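Local coordinates for protein ribonucleoside triphosphate reductase (Lactobacillus leichmannii, PDB 1L1L) that reduces ribonucleoside triphosphates to 2'-deoxyribonucleoside triphosphates with the help of coenzyme B12, as an allosterically regulated monomer, at residues V19-G24 / E46-T51; N231-D236 / L250-S255. All coordinates share one frame; numbering follows the deposited sequence.

Interaction 1 (V19-G24 / E46-T51)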
ATOM      1  N   VAL A  19       5.845  25.529  16.498  1.00 38.56           N
ATOM      2  CA  VAL A  19       5.279  24.191  16.377  1.00 37.58           C
ATOM      3  C   VAL A  19       6.296  23.109  16.711  1.00 35.89           C
ATOM      4  O   VAL A  19       7.396  23.088  16.170  1.00 35.42           O
ATOM      5  CB  VAL A  19       4.735  23.936  14.955  1.00 37.99           C
ATOM      6  CG1 VAL A  19       4.199  22.509  14.850  1.00 37.65           C
ATOM      7  CG2 VAL A  19       3.635  24.933  14.634  1.00 37.61           C
ATOM      8  N   LYS A  20       5.908  22.224  17.620  1.00 36.30           N
ATOM      9  CA  LYS A  20       6.741  21.110  18.044  1.00 35.99           C
ATOM     10  C   LYS A  20       6.151  19.832  17.437  1.00 34.92           C
ATOM     11  O   LYS A  20       5.042  19.427  17.800  1.00 34.79           O
ATOM     12  CB  LYS A  20       6.733  21.002  19.568  1.00 36.90           C
ATOM     13  CG  LYS A  20       7.439  19.767  20.117  1.00 38.34           C
ATOM     14  CD  LYS A  20       7.227  19.620  21.620  1.00 40.18           C
ATOM     15  CE  LYS A  20       7.950  18.395  22.163  1.00 41.37           C
ATOM     16  NZ  LYS A  20       7.709  18.202  23.623  1.00 43.12           N
ATOM     17  N   PRO A  21       6.879  19.194  16.500  1.00 33.55           N
ATOM     18  CA  PRO A  21       6.391  17.961  15.869  1.00 32.58           C
ATOM     19  C   PRO A  21       6.027  16.946  16.932  1.00 31.55           C
ATOM     20  O   PRO A  21       6.804  16.710  17.854  1.00 31.21           O
ATOM     21  CB  PRO A  21       7.582  17.508  15.028  1.00 32.54           C
ATOM     22  CG  PRO A  21       8.237  18.814  14.651  1.00 33.46           C
ATOM     23  CD  PRO A  21       8.196  19.572  15.958  1.00 33.18           C
ATOM     24  N   HIS A  22       4.841  16.355  16.808  1.00 30.63           N
ATOM     25  CA  HIS A  22       4.373  15.365  17.764  1.00 31.54           C
ATOM     26  C   HIS A  22       4.951  13.992  17.410  1.00 31.74           C
ATOM     27  O   HIS A  22       4.228  13.098  16.970  1.00 31.71           O
ATOM     28  CB  HIS A  22       2.838  15.318  17.743  1.00 32.21           C
ATOM     29  CG  HIS A  22       2.234  14.486  18.828  1.00 33.85           C
ATOM     30  ND1 HIS A  22       2.270  13.107  18.821  1.00 34.55           N
ATOM     31  CD2 HIS A  22       1.551  14.837  19.942  1.00 33.65           C
ATOM     32  CE1 HIS A  22       1.633  12.645  19.881  1.00 34.33           C
ATOM     33  NE2 HIS A  22       1.185  13.675  20.578  1.00 35.57           N
ATOM     34  N   TRP A  23       6.261  13.841  17.586  1.00 31.10           N
ATOM     35  CA  TRP A  23       6.931  12.575  17.291  1.00 30.88           C
ATOM     36  C   TRP A  23       6.566  11.498  18.304  1.00 31.14           C
ATOM     37  O   TRP A  23       6.412  11.773  19.501  1.00 31.06           O
ATOM     38  CB  TRP A  23       8.454  12.740  17.323  1.00 30.27           C
ATOM     39  CG  TRP A  23       9.058  13.625  16.266  1.00 30.15           C
ATOM     40  CD1 TRP A  23       9.777  14.768  16.477  1.00 30.26           C
ATOM     41  CD2 TRP A  23       9.116  13.372  14.852  1.00 30.45           C
ATOM     42  NE1 TRP A  23      10.291  15.234  15.289  1.00 31.10           N
ATOM     43  CE2 TRP A  23       9.901  14.397  14.276  1.00 29.59           C
ATOM     44  CE3 TRP A  23       8.584  12.376  14.017  1.00 29.96           C
ATOM     45  CZ2 TRP A  23      10.172  14.458  12.904  1.00 29.95           C
ATOM     46  CZ3 TRP A  23       8.855  12.435  12.648  1.00 29.73           C
ATOM     47  CH2 TRP A  23       9.642  13.469  12.108  1.00 29.94           C
ATOM     48  N   GLY A  24       6.433  10.263  17.828  1.00 30.58           N
ATOM     49  CA  GLY A  24       6.145   9.169  18.731  1.00 29.99           C
ATOM     50  C   GLY A  24       7.509   8.764  19.259  1.00 29.54           C
ATOM     51  O   GLY A  24       8.518   9.274  18.772  1.00 29.27           O
ATOM     52  N   GLU A  46      18.108  14.869   4.625  1.00 33.77           N
ATOM     53  CA  GLU A  46      17.173  15.925   5.009  1.00 32.58           C
ATOM     54  C   GLU A  46      16.808  15.952   6.491  1.00 32.61           C
ATOM     55  O   GLU A  46      16.975  14.965   7.220  1.00 31.79           O
ATOM     56  CB  GLU A  46      15.869  15.774   4.226  1.00 32.79           C
ATOM     57  CG  GLU A  46      15.939  16.034   2.731  1.00 33.19           C
ATOM     58  CD  GLU A  46      14.602  15.752   2.071  1.00 34.44           C
ATOM     59  OE1 GLU A  46      14.349  16.252   0.954  1.00 32.32           O
ATOM     60  OE2 GLU A  46      13.802  15.013   2.681  1.00 34.73           O
ATOM     61  N   ASN A  47      16.306  17.106   6.929  1.00 31.76           N
ATOM     62  CA  ASN A  47      15.823  17.284   8.296  1.00 30.66           C
ATOM     63  C   ASN A  47      14.311  17.325   8.092  1.00 29.31           C
ATOM     64  O   ASN A  47      13.855  17.548   6.972  1.00 29.86           O
ATOM     65  CB  ASN A  47      16.332  18.602   8.895  1.00 32.79           C
ATOM     66  CG  ASN A  47      17.841  18.605   9.088  1.00 33.84           C
ATOM     67  OD1 ASN A  47      18.409  17.677   9.674  1.00 32.74           O
ATOM     68  ND2 ASN A  47      18.497  19.651   8.601  1.00 34.86           N
ATOM     69  N   TRP A  48      13.536  17.106   9.148  1.00 28.49           N
ATOM     70  CA  TRP A  48      12.079  17.081   9.034  1.00 28.82           C
ATOM     71  C   TRP A  48      11.503  18.306   8.313  1.00 29.84           C
ATOM     72  O   TRP A  48      10.816  18.187   7.294  1.00 28.51           O
ATOM     73  CB  TRP A  48      11.460  16.949  10.428  1.00 29.02           C
ATOM     74  CG  TRP A  48       9.960  16.841  10.459  1.00 28.76           C
ATOM     75  CD1 TRP A  48       9.122  17.454  11.347  1.00 28.07           C
ATOM     76  CD2 TRP A  48       9.125  16.044   9.608  1.00 28.97           C
ATOM     77  NE1 TRP A  48       7.824  17.092  11.105  1.00 28.77           N
ATOM     78  CE2 TRP A  48       7.793  16.227  10.046  1.00 29.67           C
ATOM     79  CE3 TRP A  48       9.370  15.188   8.526  1.00 29.91           C
ATOM     80  CZ2 TRP A  48       6.707  15.586   9.439  1.00 30.14           C
ATOM     81  CZ3 TRP A  48       8.290  14.549   7.921  1.00 30.65           C
ATOM     82  CH2 TRP A  48       6.975  14.752   8.380  1.00 30.17           C
ATOM     83  N   ASP A  49      11.800  19.490   8.836  1.00 30.40           N
ATOM     84  CA  ASP A  49      11.290  20.719   8.235  1.00 31.58           C
ATOM     85  C   ASP A  49      11.521  20.765   6.722  1.00 30.98           C
ATOM     86  O   ASP A  49      10.654  21.221   5.979  1.00 31.89           O
ATOM     87  CB  ASP A  49      11.942  21.936   8.911  1.00 32.26           C
ATOM     88  CG  ASP A  49      13.384  22.109   8.513  1.00 33.83           C
ATOM     89  OD1 ASP A  49      13.630  22.679   7.432  1.00 35.19           O
ATOM     90  OD2 ASP A  49      14.274  21.662   9.268  1.00 35.84           O
ATOM     91  N   GLU A  50      12.676  20.277   6.265  1.00 30.98           N
ATOM     92  CA  GLU A  50      13.005  20.287   4.838  1.00 30.05           C
ATOM     93  C   GLU A  50      12.172  19.310   4.025  1.00 29.74           C
ATOM     94  O   GLU A  50      11.779  19.599   2.892  1.00 28.43           O
ATOM     95  CB  GLU A  50      14.473  19.949   4.616  1.00 31.96           C
ATOM     96  CG  GLU A  50      15.464  20.878   5.285  1.00 34.23           C
ATOM     97  CD  GLU A  50      16.879  20.383   5.107  1.00 36.32           C
ATOM     98  OE1 GLU A  50      17.181  19.284   5.620  1.00 35.09           O
ATOM     99  OE2 GLU A  50      17.683  21.077   4.445  1.00 37.39           O
ATOM    100  N   THR A  51      11.941  18.128   4.585  1.00 28.97           N
ATOM    101  CA  THR A  51      11.141  17.146   3.877  1.00 28.89           C
ATOM    102  C   THR A  51       9.733  17.682   3.679  1.00 28.45           C
ATOM    103  O   THR A  51       9.211  17.669   2.571  1.00 28.66           O
ATOM    104  CB  THR A  51      11.063  15.814   4.659  1.00 28.86           C
ATOM    105  OG1 THR A  51      12.373  15.243   4.752  1.00 27.19           O
ATOM    106  CG2 THR A  51      10.129  14.844   3.963  1.00 29.35           C
TER
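An edge-to-face pair of indoles, Trp23 against Trp48, joins the loop between helices 9-18 and 27-32 to the first turn of helix 48-60. The edge of the six-membered ring of Trp23 leans on the five-membered ring of Trp48, with centroids 4.5 Å apart and planes inclined at 53°, well short of perpendicular. CZ2 of Trp23 lies 3.4 Å from CG of Trp48, while CH2 of Trp23 sits over the same face, 3.6 Å from CD2 of Trp48. Trp48 reaches the loop because its CG is anti to the backbone N (chi1 -177°), which carries the indole out from the helix. Proline suits the neighbouring place as a compact, rigid apolar group: CG of Pro21 meets the indole edge 3.7 Å from Trp48 CD1, and CB of Pro21 lies over one face of the Trp23 ring, toward its rim. Tyr90 of helix 72-90 stacks on Trp48 and accepts its NE1 hydrogen through the backbone O, while Tyr31 makes a further edge-to-face contact with it. The direct contact is thus apolar and aromatic, whereas the one polar atom of the buried Trp48 indole is satisfied by Tyr90, a bond that would also restrict the rotation of the ring.

Interaction 2 (N231-D236 / L250-S255)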
ATOM      1  N   ASN A 231       8.556  -8.842 -21.329  1.00 30.50           N
ATOM      2  CA  ASN A 231       7.643  -9.830 -20.770  1.00 31.04           C
ATOM      3  C   ASN A 231       6.384  -9.806 -21.629  1.00 31.51           C
ATOM      4  O   ASN A 231       5.747 -10.841 -21.846  1.00 31.37           O
ATOM      5  CB  ASN A 231       7.306  -9.489 -19.312  1.00 29.89           C
ATOM      6  CG  ASN A 231       6.321 -10.467 -18.696  1.00 30.35           C
ATOM      7  OD1 ASN A 231       6.601 -11.661 -18.579  1.00 30.71           O
ATOM      8  ND2 ASN A 231       5.160  -9.961 -18.295  1.00 30.24           N
ATOM      9  N   ALA A 232       6.041  -8.619 -22.133  1.00 31.64           N
ATOM     10  CA  ALA A 232       4.861  -8.450 -22.981  1.00 32.99           C
ATOM     11  C   ALA A 232       5.025  -9.219 -24.294  1.00 34.66           C
ATOM     12  O   ALA A 232       4.074  -9.840 -24.792  1.00 34.03           O
ATOM     13  CB  ALA A 232       4.622  -6.966 -23.271  1.00 32.55           C
ATOM     14  N   LEU A 233       6.237  -9.167 -24.842  1.00 35.27           N
ATOM     15  CA  LEU A 233       6.564  -9.863 -26.084  1.00 36.36           C
ATOM     16  C   LEU A 233       6.465 -11.372 -25.856  1.00 36.68           C
ATOM     17  O   LEU A 233       5.784 -12.078 -26.601  1.00 36.16           O
ATOM     18  CB  LEU A 233       7.986  -9.493 -26.533  1.00 36.10           C
ATOM     19  CG  LEU A 233       8.563 -10.244 -27.739  1.00 36.98           C
ATOM     20  CD1 LEU A 233       7.655 -10.048 -28.943  1.00 35.96           C
ATOM     21  CD2 LEU A 233       9.986  -9.746 -28.029  1.00 35.27           C
ATOM     22  N   LEU A 234       7.144 -11.852 -24.816  1.00 36.94           N
ATOM     23  CA  LEU A 234       7.134 -13.268 -24.461  1.00 37.53           C
ATOM     24  C   LEU A 234       5.714 -13.826 -24.322  1.00 38.61           C
ATOM     25  O   LEU A 234       5.415 -14.919 -24.815  1.00 38.56           O
ATOM     26  CB  LEU A 234       7.879 -13.493 -23.146  1.00 36.64           C
ATOM     27  CG  LEU A 234       7.772 -14.920 -22.602  1.00 36.04           C
ATOM     28  CD1 LEU A 234       8.367 -15.903 -23.616  1.00 36.24           C
ATOM     29  CD2 LEU A 234       8.490 -15.022 -21.272  1.00 35.00           C
ATOM     30  N   ILE A 235       4.850 -13.081 -23.638  1.00 38.60           N
ATOM     31  CA  ILE A 235       3.474 -13.506 -23.440  1.00 39.43           C
ATOM     32  C   ILE A 235       2.664 -13.499 -24.740  1.00 39.63           C
ATOM     33  O   ILE A 235       2.055 -14.509 -25.107  1.00 39.65           O
ATOM     34  CB  ILE A 235       2.757 -12.603 -22.404  1.00 39.13           C
ATOM     35  CG1 ILE A 235       3.354 -12.823 -21.012  1.00 39.12           C
ATOM     36  CG2 ILE A 235       1.274 -12.905 -22.396  1.00 39.12           C
ATOM     37  CD1 ILE A 235       2.866 -11.821 -19.961  1.00 39.30           C
ATOM     38  N   ASP A 236       2.659 -12.367 -25.436  1.00 40.14           N
ATOM     39  CA  ASP A 236       1.894 -12.240 -26.671  1.00 40.69           C
ATOM     40  C   ASP A 236       2.271 -13.225 -27.794  1.00 41.44           C
ATOM     41  O   ASP A 236       1.475 -13.444 -28.715  1.00 41.22           O
ATOM     42  CB  ASP A 236       1.962 -10.798 -27.204  1.00 39.94           C
ATOM     43  CG  ASP A 236       1.200  -9.795 -26.327  1.00 40.25           C
ATOM     44  OD1 ASP A 236       0.141 -10.153 -25.778  1.00 40.05           O
ATOM     45  OD2 ASP A 236       1.649  -8.635 -26.204  1.00 39.93           O
ATOM     46  N   LEU A 250      11.950 -17.268 -29.793  1.00 46.72           N
ATOM     47  CA  LEU A 250      12.221 -15.959 -29.216  1.00 45.08           C
ATOM     48  C   LEU A 250      13.582 -15.880 -28.537  1.00 43.74           C
ATOM     49  O   LEU A 250      13.966 -16.763 -27.769  1.00 43.37           O
ATOM     50  CB  LEU A 250      11.127 -15.592 -28.206  1.00 44.99           C
ATOM     51  CG  LEU A 250      11.321 -14.251 -27.489  1.00 44.67           C
ATOM     52  CD1 LEU A 250      11.516 -13.148 -28.527  1.00 45.37           C
ATOM     53  CD2 LEU A 250      10.119 -13.956 -26.591  1.00 43.78           C
ATOM     54  N   ILE A 251      14.307 -14.809 -28.831  1.00 42.71           N
ATOM     55  CA  ILE A 251      15.615 -14.591 -28.240  1.00 41.37           C
ATOM     56  C   ILE A 251      15.623 -13.200 -27.618  1.00 40.72           C
ATOM     57  O   ILE A 251      15.596 -12.202 -28.331  1.00 39.89           O
ATOM     58  CB  ILE A 251      16.734 -14.646 -29.295  1.00 41.48           C
ATOM     59  CG1 ILE A 251      16.662 -15.963 -30.074  1.00 41.38           C
ATOM     60  CG2 ILE A 251      18.087 -14.497 -28.604  1.00 42.03           C
ATOM     61  CD1 ILE A 251      17.586 -16.019 -31.284  1.00 41.03           C
ATOM     62  N   LEU A 252      15.640 -13.139 -26.291  1.00 39.82           N
ATOM     63  CA  LEU A 252      15.664 -11.855 -25.592  1.00 39.13           C
ATOM     64  C   LEU A 252      17.089 -11.581 -25.111  1.00 39.00           C
ATOM     65  O   LEU A 252      17.668 -12.369 -24.355  1.00 38.52           O
ATOM     66  CB  LEU A 252      14.686 -11.876 -24.411  1.00 38.26           C
ATOM     67  CG  LEU A 252      13.208 -12.001 -24.789  1.00 37.87           C
ATOM     68  CD1 LEU A 252      12.352 -12.069 -23.531  1.00 38.42           C
ATOM     69  CD2 LEU A 252      12.788 -10.815 -25.643  1.00 39.18           C
ATOM     70  N   ASP A 253      17.650 -10.463 -25.567  1.00 38.63           N
ATOM     71  CA  ASP A 253      19.015 -10.076 -25.214  1.00 38.43           C
ATOM     72  C   ASP A 253      19.011  -9.057 -24.064  1.00 38.78           C
ATOM     73  O   ASP A 253      18.538  -7.932 -24.237  1.00 37.83           O
ATOM     74  CB  ASP A 253      19.699  -9.458 -26.441  1.00 38.77           C
ATOM     75  CG  ASP A 253      21.204  -9.390 -26.302  1.00 38.91           C
ATOM     76  OD1 ASP A 253      21.689  -9.057 -25.203  1.00 40.14           O
ATOM     77  OD2 ASP A 253      21.909  -9.654 -27.302  1.00 39.22           O
ATOM     78  N   LEU A 254      19.533  -9.457 -22.904  1.00 38.56           N
ATOM     79  CA  LEU A 254      19.586  -8.582 -21.725  1.00 39.35           C
ATOM     80  C   LEU A 254      21.039  -8.212 -21.406  1.00 39.56           C
ATOM     81  O   LEU A 254      21.413  -8.073 -20.237  1.00 39.08           O
ATOM     82  CB  LEU A 254      18.985  -9.288 -20.498  1.00 39.37           C
ATOM     83  CG  LEU A 254      17.822 -10.269 -20.680  1.00 40.34           C
ATOM     84  CD1 LEU A 254      17.252 -10.609 -19.308  1.00 39.87           C
ATOM     85  CD2 LEU A 254      16.742  -9.676 -21.566  1.00 40.11           C
ATOM     86  N   SER A 255      21.858  -8.066 -22.441  1.00 39.98           N
ATOM     87  CA  SER A 255      23.267  -7.732 -22.243  1.00 40.54           C
ATOM     88  C   SER A 255      23.448  -6.295 -21.758  1.00 40.40           C
ATOM     89  O   SER A 255      24.465  -5.967 -21.146  1.00 40.44           O
ATOM     90  CB  SER A 255      24.051  -7.937 -23.547  1.00 40.49           C
ATOM     91  OG  SER A 255      24.019  -9.296 -23.967  1.00 40.87           O
TER
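Leu233 of helix 224-236 packs on Leu250 and Leu252 of strand 249-253, and Leu234 beside it touches Leu250, inside a beta-alpha-beta unit in which strand 216-219, the helix and strand 249-253 follow one another and the two strands run parallel as neighbours. Helix and strand segments are almost exactly antiparallel, at 173°, with their axes 10.1 Å apart, a spacing that leucines bridge well from both sides. Leu250 and Leu252 point toward the helix because alternate residues of a strand share a side; Ile251 between them points away.

Leu250 divides its two methyls between the helix residues. Its CD1 meets CD2 of Leu233 at 3.8 Å, the two side chains crossing at a slant. Its CD2 instead lies against the helix backbone, 3.7 Å from CA of Leu234, and 4.0 Å from CD1 of Leu234, whose side chain runs at about a right angle to that of Leu250. Leu233 also uses its CD2 a second time: with CG beside its backbone N (chi1 -65°), Leu252 presents CD2 to that same Leu233 methyl at 3.8 Å, and these two side chains pass in opposite directions.

Leu184 of strand 183-187 touches both Leu234 and Leu250, and Tyr218 of strand 216-219 touches both Leu233 and Leu252, extending the apolar layer across the sheet. At the end of the strand, Asp253 opens an Asx turn: its OD1, also salt-bridged to Arg219, accepts from Ser255 N at 2.9 Å and from Ser255 OG at 2.6 Å.

Overall arrangement
From the N terminus, the chain leaves helix 9-18, passes through the loop of interaction 1, then forms helix 27-32 and the short strands 38-39 and 44-45 before the start of helix 48-60 comes back onto the loop, and the contact closes the 21-residue excursion between the segments. Interaction 2 comes much later, closing the 13-residue connection from helix 224-236 back to the central strand of the three-stranded parallel sheet. The two closures are in series, neither nested nor crossed. One ties together elements of the ribonucleotide reductase alpha domain; the other lies in the insertion domain of the B12-dependent enzymes. Their centres are 47 Å apart and their nearest atoms about 33 Å, so they do not touch.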